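Octaprenyl-diphosphate synthase (Bacteroides thetaiotaomicron, PDB 3RMG) probably transfers prenyl units in isoprenoid biosynthesis, as a magnesium-dependent member of the FPP/GGPP synthase family. Local coordinates at residues A[49-54]-A[75-80]; A[54-59]-A[67-72]; A[135-140]-A[182-187]. One frame throughout, in Å; residues are numbered along the deposited sequence.

Contact 1 of 3, residues A[49-54]-A[75-80]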
loop_
_atom_site.group_PDB
_atom_site.type_symbol
_atom_site.label_atom_id
_atom_site.label_comp_id
_atom_site.label_asym_id
_atom_site.label_seq_id
_atom_site.Cartn_x
_atom_site.Cartn_y
_atom_site.Cartn_z
ATOM N N MET A 49 -18.367 0.674 -14.728
ATOM C CA MET A 49 -18.103 0.963 -13.326
ATOM C C MET A 49 -19.073 0.211 -12.434
ATOM O O MET A 49 -19.887 0.817 -11.745
ATOM C CB MET A 49 -18.224 2.464 -13.074
ATOM C CG MET A 49 -17.193 3.296 -13.817
ATOM S SD MET A 49 -17.933 4.754 -14.565
ATOM C CE MET A 49 -19.112 3.998 -15.694
ATOM N N MET A 50 -18.972 -1.111 -12.447
ATOM C CA MET A 50 -19.890 -1.959 -11.718
ATOM C C MET A 50 -19.983 -1.592 -10.230
ATOM O O MET A 50 -21.079 -1.527 -9.661
ATOM C CB MET A 50 -19.484 -3.419 -11.885
ATOM C CG MET A 50 -20.629 -4.322 -12.319
ATOM S SD MET A 50 -21.351 -3.767 -13.884
ATOM C CE MET A 50 -19.909 -3.811 -14.952
ATOM N N ARG A 51 -18.839 -1.333 -9.602
ATOM C CA ARG A 51 -18.822 -1.042 -8.167
ATOM C C ARG A 51 -19.232 0.395 -7.829
ATOM O O ARG A 51 -20.005 0.608 -6.905
ATOM C CB ARG A 51 -17.463 -1.392 -7.541
ATOM C CG ARG A 51 -17.171 -2.879 -7.499
ATOM C CD ARG A 51 -15.671 -3.159 -7.279
ATOM N NE ARG A 51 -15.370 -4.553 -7.562
ATOM C CZ ARG A 51 -14.849 -4.996 -8.703
ATOM N NH1 ARG A 51 -14.532 -4.144 -9.669
ATOM N NH2 ARG A 51 -14.623 -6.293 -8.864
ATOM N N PRO A 52 -18.696 1.387 -8.558
ATOM C CA PRO A 52 -19.157 2.762 -8.355
ATOM C C PRO A 52 -20.663 2.911 -8.542
ATOM O O PRO A 52 -21.308 3.622 -7.771
ATOM C CB PRO A 52 -18.384 3.543 -9.417
ATOM C CG PRO A 52 -17.100 2.797 -9.511
ATOM C CD PRO A 52 -17.524 1.342 -9.445
ATOM N N ILE A 53 -21.235 2.236 -9.531
ATOM C CA ILE A 53 -22.690 2.291 -9.689
ATOM C C ILE A 53 -23.396 1.726 -8.448
ATOM O O ILE A 53 -24.399 2.266 -7.990
ATOM C CB ILE A 53 -23.164 1.580 -10.963
ATOM C CG1 ILE A 53 -22.867 2.443 -12.195
ATOM C CG2 ILE A 53 -24.638 1.298 -10.885
ATOM C CD1 ILE A 53 -22.875 1.660 -13.504
ATOM N N LEU A 54 -22.860 0.648 -7.889
ATOM C CA LEU A 54 -23.419 0.102 -6.660
ATOM C C LEU A 54 -23.359 1.121 -5.503
ATOM O O LEU A 54 -24.325 1.290 -4.764
ATOM C CB LEU A 54 -22.693 -1.181 -6.260
ATOM C CG LEU A 54 -23.307 -1.958 -5.104
ATOM C CD1 LEU A 54 -24.765 -2.250 -5.429
ATOM C CD2 LEU A 54 -22.540 -3.248 -4.827
ATOM N N SER A 75 -12.076 5.757 -3.207
ATOM C CA SER A 75 -11.167 5.032 -2.336
ATOM C C SER A 75 -11.200 3.546 -2.635
ATOM O O SER A 75 -10.160 2.940 -2.874
ATOM C CB SER A 75 -11.516 5.257 -0.876
ATOM O OG SER A 75 -10.663 4.481 -0.062
ATOM N N LEU A 76 -12.395 2.956 -2.614
ATOM C CA LEU A 76 -12.523 1.516 -2.780
ATOM C C LEU A 76 -12.136 1.084 -4.183
ATOM O O LEU A 76 -11.506 0.055 -4.366
ATOM C CB LEU A 76 -13.930 1.041 -2.417
ATOM C CG LEU A 76 -14.234 1.003 -0.904
ATOM C CD1 LEU A 76 -15.694 0.749 -0.651
ATOM C CD2 LEU A 76 -13.384 -0.038 -0.171
ATOM N N GLU A 77 -12.468 1.895 -5.176
ATOM C CA GLU A 77 -12.053 1.597 -6.538
ATOM C C GLU A 77 -10.524 1.661 -6.702
ATOM O O GLU A 77 -9.930 0.862 -7.424
ATOM C CB GLU A 77 -12.758 2.533 -7.520
ATOM C CG GLU A 77 -12.741 2.046 -8.960
ATOM C CD GLU A 77 -13.665 0.860 -9.194
ATOM O OE1 GLU A 77 -14.366 0.449 -8.247
ATOM O OE2 GLU A 77 -13.691 0.337 -10.329
ATOM N N LEU A 78 -9.882 2.607 -6.032
ATOM C CA LEU A 78 -8.426 2.669 -6.045
ATOM C C LEU A 78 -7.798 1.445 -5.367
ATOM O O LEU A 78 -6.791 0.899 -5.846
ATOM C CB LEU A 78 -7.938 3.953 -5.363
ATOM C CG LEU A 78 -8.295 5.238 -6.109
ATOM C CD1 LEU A 78 -7.866 6.469 -5.332
ATOM C CD2 LEU A 78 -7.684 5.210 -7.491
ATOM N N LEU A 79 -8.377 1.028 -4.245
ATOM C CA LEU A 79 -7.870 -0.145 -3.524
ATOM C C LEU A 79 -7.912 -1.387 -4.417
ATOM O O LEU A 79 -6.957 -2.167 -4.476
ATOM C CB LEU A 79 -8.681 -0.379 -2.242
ATOM C CG LEU A 79 -8.411 -1.656 -1.446
ATOM C CD1 LEU A 79 -6.948 -1.742 -1.089
ATOM C CD2 LEU A 79 -9.251 -1.671 -0.185
ATOM N N HIS A 80 -9.035 -1.561 -5.109
ATOM C CA HIS A 80 -9.214 -2.664 -6.034
ATOM C C HIS A 80 -8.193 -2.587 -7.168
ATOM O O HIS A 80 -7.502 -3.559 -7.476
ATOM C CB HIS A 80 -10.619 -2.611 -6.608
ATOM C CG HIS A 80 -10.860 -3.595 -7.708
ATOM N ND1 HIS A 80 -10.652 -4.949 -7.554
ATOM C CD2 HIS A 80 -11.322 -3.425 -8.970
ATOM C CE1 HIS A 80 -10.970 -5.571 -8.675
ATOM N NE2 HIS A 80 -11.380 -4.670 -9.550
#
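The R51 guanidinium tilts over a face of the H80 ring in a mostly polar, partly buried contact between the start of helix 50-62 and the middle of helix 67-90, two neighbours of the all-helical isoprenoid synthase fold. The segments run nearly antiparallel, at 158°, with axes 10.2 Å apart, and the span is bridged by long side chains rather than by close backbones. The guanidinium lies over one face of the imidazole, offset toward its rim, and the two planes are 42° apart, so this is a tilted overlap and not a flat stack. R51 NH1 comes within 3.2 Å of H80 NE2, but the angle is too poor for a hydrogen bond. E77 also reaches across: its chain bends at the second torsion (chi2 72°), which brings the carboxylate nearer the other helix. OE1 of E77 then rests 3.5 Å from P52 CD and 3.7 Å from R51 CB. The opposite charges do not touch, since R51 NH1 and E77 OE2 stay 4.6 Å apart. Helix 174-188 adds packing from outside, with L177 against both R51 and H80 and with F178 and C181 against R51. With an alanine in place of R51, the H80 ring would probably lose the flat group over one of its faces, and the E77 carboxylate its nearby opposite charge. In related prenyl synthases the arginine of an Arg-Pro pair and a histidine of the adjoining helix line the site for the diphosphate of isopentenyl diphosphate, and the pairing of R51 with H80 is consistent with such a pocket. With no hydrogen bond or salt bridge between the two segments, the polar groups are probably associated through overlap and longer-range attraction.

Contact 2 of 3, residues A[54-59]-A[67-72]; sequences LVLLVA and PATLHA
T69 has the largest surface buried in this contact, and its methyl group is what three residues of the facing helix touch. CG2 of T69 lies 3.7 Å from V55 CG1, 3.9 Å from A59 CB and 4.2 Å from L56 CD2. The threonine side chain is turned with CG2 anti to its own nitrogen (chi1 -54°, measured to OG1), which sends the methyl to the neighbouring helix and leaves the hydroxyl to other partners: OG1 is hydrogen-bonded to S188 OG and to T66 N. V55 and T69 lie alongside each other, pointing opposite ways, methyl beside methyl. L56 starts out alongside the interface and brings its CD2 branch back to it, where it also meets L70 CD2 at 4.1 Å. L70 starts out pointing away from the other helix and its end comes back to it.

The contact joins helix 50-62 to the start of helix 67-90, an antiparallel helical hairpin whose axes run at 150° with a short turn between. A185 and C181 of helix 174-188 pack on V55, and L17 of helix 14-23 packs on L56. A membrane-spanning helix is predicted over residues 53-74, yet in this crystal structure that region folds back on itself. Chemically, the meeting surface is a small apolar seam held by methyl-to-methyl contacts, with the hydroxyl bonded to S188 and T66, outside it.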
loop_
_atom_site.group_PDB
_atom_site.type_symbol
_atom_site.label_atom_id
_atom_site.label_comp_id
_atom_site.label_asym_id
_atom_site.label_seq_id
_atom_site.Cartn_x
_atom_site.Cartn_y
_atom_site.Cartn_z
ATOM N N LEU A 54 -22.860 0.648 -7.889
ATOM C CA LEU A 54 -23.419 0.102 -6.660
ATOM C C LEU A 54 -23.359 1.121 -5.503
ATOM O O LEU A 54 -24.325 1.290 -4.764
ATOM C CB LEU A 54 -22.693 -1.181 -6.260
ATOM C CG LEU A 54 -23.307 -1.958 -5.104
ATOM C CD1 LEU A 54 -24.765 -2.250 -5.429
ATOM C CD2 LEU A 54 -22.540 -3.248 -4.827
ATOM N N VAL A 55 -22.216 1.776 -5.329
ATOM C CA VAL A 55 -22.067 2.724 -4.236
ATOM C C VAL A 55 -23.126 3.820 -4.348
ATOM O O VAL A 55 -23.776 4.167 -3.364
ATOM C CB VAL A 55 -20.670 3.387 -4.239
ATOM C CG1 VAL A 55 -20.609 4.487 -3.164
ATOM C CG2 VAL A 55 -19.561 2.337 -4.036
ATOM N N LEU A 56 -23.297 4.351 -5.558
ATOM C CA LEU A 56 -24.242 5.430 -5.794
ATOM C C LEU A 56 -25.674 4.968 -5.574
ATOM O O LEU A 56 -26.436 5.636 -4.860
ATOM C CB LEU A 56 -24.057 6.037 -7.193
ATOM C CG LEU A 56 -22.622 6.519 -7.445
ATOM C CD1 LEU A 56 -22.439 7.046 -8.839
ATOM C CD2 LEU A 56 -22.223 7.572 -6.423
ATOM N N LEU A 57 -26.054 3.834 -6.166
ATOM C CA LEU A 57 -27.435 3.364 -5.985
ATOM C C LEU A 57 -27.770 3.124 -4.511
ATOM O O LEU A 57 -28.823 3.562 -4.038
ATOM C CB LEU A 57 -27.754 2.130 -6.835
ATOM C CG LEU A 57 -27.769 2.280 -8.363
ATOM C CD1 LEU A 57 -27.875 0.952 -9.021
ATOM C CD2 LEU A 57 -28.892 3.186 -8.846
ATOM N N VAL A 58 -26.888 2.442 -3.775
ATOM C CA VAL A 58 -27.163 2.142 -2.349
ATOM C C VAL A 58 -27.350 3.418 -1.534
ATOM O O VAL A 58 -28.231 3.497 -0.689
ATOM C CB VAL A 58 -26.039 1.269 -1.698
ATOM C CG1 VAL A 58 -26.134 1.282 -0.150
ATOM C CG2 VAL A 58 -26.125 -0.123 -2.199
ATOM N N ALA A 59 -26.510 4.416 -1.778
ATOM C CA ALA A 59 -26.625 5.675 -1.039
ATOM C C ALA A 59 -27.968 6.330 -1.330
ATOM O O ALA A 59 -28.635 6.861 -0.425
ATOM C CB ALA A 59 -25.466 6.625 -1.374
ATOM N N PRO A 67 -20.365 14.274 -0.976
ATOM C CA PRO A 67 -18.973 14.186 -1.409
ATOM C C PRO A 67 -18.242 13.035 -0.703
ATOM O O PRO A 67 -17.300 12.471 -1.252
ATOM C CB PRO A 67 -18.382 15.543 -0.992
ATOM C CG PRO A 67 -19.556 16.448 -0.750
ATOM C CD PRO A 67 -20.667 15.545 -0.294
ATOM N N ALA A 68 -18.693 12.681 0.495
ATOM C CA ALA A 68 -18.184 11.485 1.187
ATOM C C ALA A 68 -18.480 10.192 0.415
ATOM O O ALA A 68 -17.659 9.275 0.396
ATOM C CB ALA A 68 -18.751 11.398 2.616
ATOM N N THR A 69 -19.652 10.122 -0.219
ATOM C CA THR A 69 -20.028 8.952 -1.010
ATOM C C THR A 69 -19.076 8.805 -2.174
ATOM O O THR A 69 -18.565 7.722 -2.434
ATOM C CB THR A 69 -21.452 9.091 -1.587
ATOM O OG1 THR A 69 -22.374 9.370 -0.532
ATOM C CG2 THR A 69 -21.875 7.821 -2.280
ATOM N N LEU A 70 -18.837 9.907 -2.878
ATOM C CA LEU A 70 -17.875 9.912 -3.975
ATOM C C LEU A 70 -16.464 9.533 -3.536
ATOM O O LEU A 70 -15.807 8.750 -4.226
ATOM C CB LEU A 70 -17.861 11.266 -4.689
ATOM C CG LEU A 70 -19.261 11.735 -5.094
ATOM C CD1 LEU A 70 -19.238 13.201 -5.524
ATOM C CD2 LEU A 70 -19.812 10.838 -6.184
ATOM N N HIS A 71 -15.982 10.072 -2.412
ATOM C CA HIS A 71 -14.625 9.710 -1.959
ATOM C C HIS A 71 -14.546 8.228 -1.566
ATOM O O HIS A 71 -13.586 7.530 -1.906
ATOM C CB HIS A 71 -14.122 10.618 -0.832
ATOM C CG HIS A 71 -13.644 11.953 -1.313
ATOM N ND1 HIS A 71 -12.561 12.092 -2.156
ATOM C CD2 HIS A 71 -14.113 13.207 -1.088
ATOM C CE1 HIS A 71 -12.383 13.376 -2.427
ATOM N NE2 HIS A 71 -13.306 14.072 -1.787
ATOM N N ALA A 72 -15.572 7.738 -0.877
ATOM C CA ALA A 72 -15.661 6.307 -0.592
ATOM C C ALA A 72 -15.501 5.486 -1.868
ATOM O O ALA A 72 -14.667 4.588 -1.944
ATOM C CB ALA A 72 -16.965 5.980 0.079
#

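Contact 3 of 3, residues A[135-140]-A[182-187]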
loop_
_atom_site.group_PDB
_atom_site.type_symbol
_atom_site.label_atom_id
_atom_site.label_comp_id
_atom_site.label_asym_id
_atom_site.label_seq_id
_atom_site.Cartn_x
_atom_site.Cartn_y
_atom_site.Cartn_z
ATOM N N ILE A 135 -13.117 5.176 7.097
ATOM C CA ILE A 135 -11.676 5.019 7.177
ATOM C C ILE A 135 -11.345 3.645 7.765
ATOM O O ILE A 135 -10.520 2.907 7.243
ATOM C CB ILE A 135 -11.039 6.159 7.992
ATOM C CG1 ILE A 135 -11.239 7.494 7.246
ATOM C CG2 ILE A 135 -9.555 5.886 8.208
ATOM C CD1 ILE A 135 -10.801 8.732 8.001
ATOM N N ARG A 136 -12.019 3.302 8.852
ATOM C CA ARG A 136 -11.864 1.984 9.434
ATOM C C ARG A 136 -12.181 0.890 8.412
ATOM O O ARG A 136 -11.439 -0.085 8.286
ATOM C CB ARG A 136 -12.764 1.847 10.662
ATOM C CG ARG A 136 -12.263 0.853 11.687
ATOM C CD ARG A 136 -12.438 1.418 13.088
ATOM N NE ARG A 136 -13.675 2.189 13.209
ATOM C CZ ARG A 136 -13.869 3.174 14.082
ATOM N NH1 ARG A 136 -12.908 3.519 14.926
ATOM N NH2 ARG A 136 -15.028 3.816 14.114
ATOM N N LEU A 137 -13.278 1.054 7.675
ATOM C CA LEU A 137 -13.714 0.028 6.735
ATOM C C LEU A 137 -12.676 -0.177 5.633
ATOM O O LEU A 137 -12.319 -1.300 5.289
ATOM C CB LEU A 137 -15.089 0.383 6.145
ATOM C CG LEU A 137 -15.580 -0.367 4.899
ATOM C CD1 LEU A 137 -17.072 -0.220 4.706
ATOM C CD2 LEU A 137 -14.865 0.143 3.666
ATOM N N VAL A 138 -12.187 0.912 5.067
ATOM C CA VAL A 138 -11.270 0.773 3.955
ATOM C C VAL A 138 -9.946 0.212 4.437
ATOM O O VAL A 138 -9.338 -0.643 3.776
ATOM C CB VAL A 138 -10.993 2.109 3.276
ATOM C CG1 VAL A 138 -9.881 1.927 2.256
ATOM C CG2 VAL A 138 -12.258 2.630 2.619
ATOM N N SER A 139 -9.472 0.700 5.581
ATOM C CA SER A 139 -8.171 0.229 6.029
ATOM C C SER A 139 -8.256 -1.251 6.408
ATOM O O SER A 139 -7.448 -2.056 5.945
ATOM C CB SER A 139 -7.568 1.114 7.143
ATOM O OG SER A 139 -8.307 1.063 8.358
ATOM N N SER A 140 -9.247 -1.632 7.212
ATOM C CA SER A 140 -9.320 -3.039 7.607
ATOM C C SER A 140 -9.508 -3.944 6.397
ATOM O O SER A 140 -8.963 -5.042 6.348
ATOM C CB SER A 140 -10.404 -3.287 8.655
ATOM O OG SER A 140 -11.679 -3.063 8.108
ATOM N N ALA A 182 -21.020 -1.290 -0.765
ATOM C CA ALA A 182 -22.374 -1.022 -0.311
ATOM C C ALA A 182 -22.366 -0.471 1.128
ATOM O O ALA A 182 -23.008 0.524 1.412
ATOM C CB ALA A 182 -23.212 -2.289 -0.409
ATOM N N GLU A 183 -21.606 -1.107 2.015
ATOM C CA GLU A 183 -21.495 -0.668 3.411
ATOM C C GLU A 183 -21.026 0.776 3.517
ATOM O O GLU A 183 -21.608 1.584 4.251
ATOM C CB GLU A 183 -20.545 -1.578 4.204
ATOM C CG GLU A 183 -20.605 -1.321 5.725
ATOM C CD GLU A 183 -19.681 -2.222 6.522
ATOM O OE1 GLU A 183 -19.763 -2.176 7.759
ATOM O OE2 GLU A 183 -18.888 -2.985 5.917
ATOM N N ALA A 184 -19.968 1.095 2.786
ATOM C CA ALA A 184 -19.459 2.463 2.722
ATOM C C ALA A 184 -20.510 3.420 2.157
ATOM O O ALA A 184 -20.639 4.565 2.619
ATOM C CB ALA A 184 -18.184 2.515 1.870
ATOM N N ALA A 185 -21.269 2.959 1.163
ATOM C CA ALA A 185 -22.327 3.808 0.606
ATOM C C ALA A 185 -23.285 4.262 1.709
ATOM O O ALA A 185 -23.615 5.435 1.777
ATOM C CB ALA A 185 -23.089 3.102 -0.534
ATOM N N ALA A 186 -23.712 3.333 2.568
ATOM C CA ALA A 186 -24.630 3.643 3.688
ATOM C C ALA A 186 -24.008 4.528 4.783
ATOM O O ALA A 186 -24.598 5.508 5.199
ATOM C CB ALA A 186 -25.202 2.339 4.319
ATOM N N LEU A 187 -22.829 4.169 5.267
ATOM C CA LEU A 187 -22.124 5.040 6.195
ATOM C C LEU A 187 -22.005 6.479 5.665
ATOM O O LEU A 187 -22.120 7.442 6.431
ATOM C CB LEU A 187 -20.735 4.488 6.502
ATOM C CG LEU A 187 -20.693 3.166 7.268
ATOM C CD1 LEU A 187 -19.317 2.506 7.103
ATOM C CD2 LEU A 187 -21.069 3.352 8.727
#
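One methyl group of L137, CD1, lies along the flank of the E183 side chain, the two residues reaching past one another from their opposing helices. E183 is extended beyond CG (chi2 179°), and its CB, CG and CD each lie about 3.8 Å from L137 CD1. The chain ends in the carboxylate, where E183 OE2 comes to 3.5 Å of the same methyl carbon. In L137, CB points toward the facing helix, and CG lies anti to the backbone nitrogen, beside the carbonyl carbon. CD1 of L137 settles 3.7 Å from the backbone N of A184 and 4.1 Å from A184 CB. L187, one turn further on, adds its own CD1, 4.3 Å from that of L137.

A single leucine set against the surface of an antiparallel neighbour is how helix 132-154 meets helix 174-188 here, with axes 10.5 Å apart at 164°, within the helical bundle of the polyprenyl synthase fold. L76 of helix 67-90 packs on both L137 and A184, and V196 and R200 of helix 193-217 lie against E183.

On the helix carrying L137, two serines turn back to their own backbone. S139 OG donates to I135 O, and S140 OG to R136 O at 3.0 Å; each carbonyl also accepts the backbone N of the same serine, from the opposite face of its plane. R136 on this helix forms a salt bridge with E127 of the second subunit, and I135 packs on that same glutamate.

How the contacts relate
After three N-terminal helices the chain enters helix 50-62, turns, and returns along helix 67-90. Contact 2 closes the short inner loop of this hairpin, and contact 1, using the start of helix 50-62 and the middle of helix 67-90, closes a longer loop that encloses it; the two share L54. Contact 3 comes later, in series, and brings helix 174-188 back against helix 132-154 after a long, mainly helical excursion. The two pairs also touch each other: V55 and V58 of contact 2 pack on A185 of contact 3, while S75 and L76 of contact 1 pack on V138. Four helices are thereby joined, two antiparallel pairs set against each other.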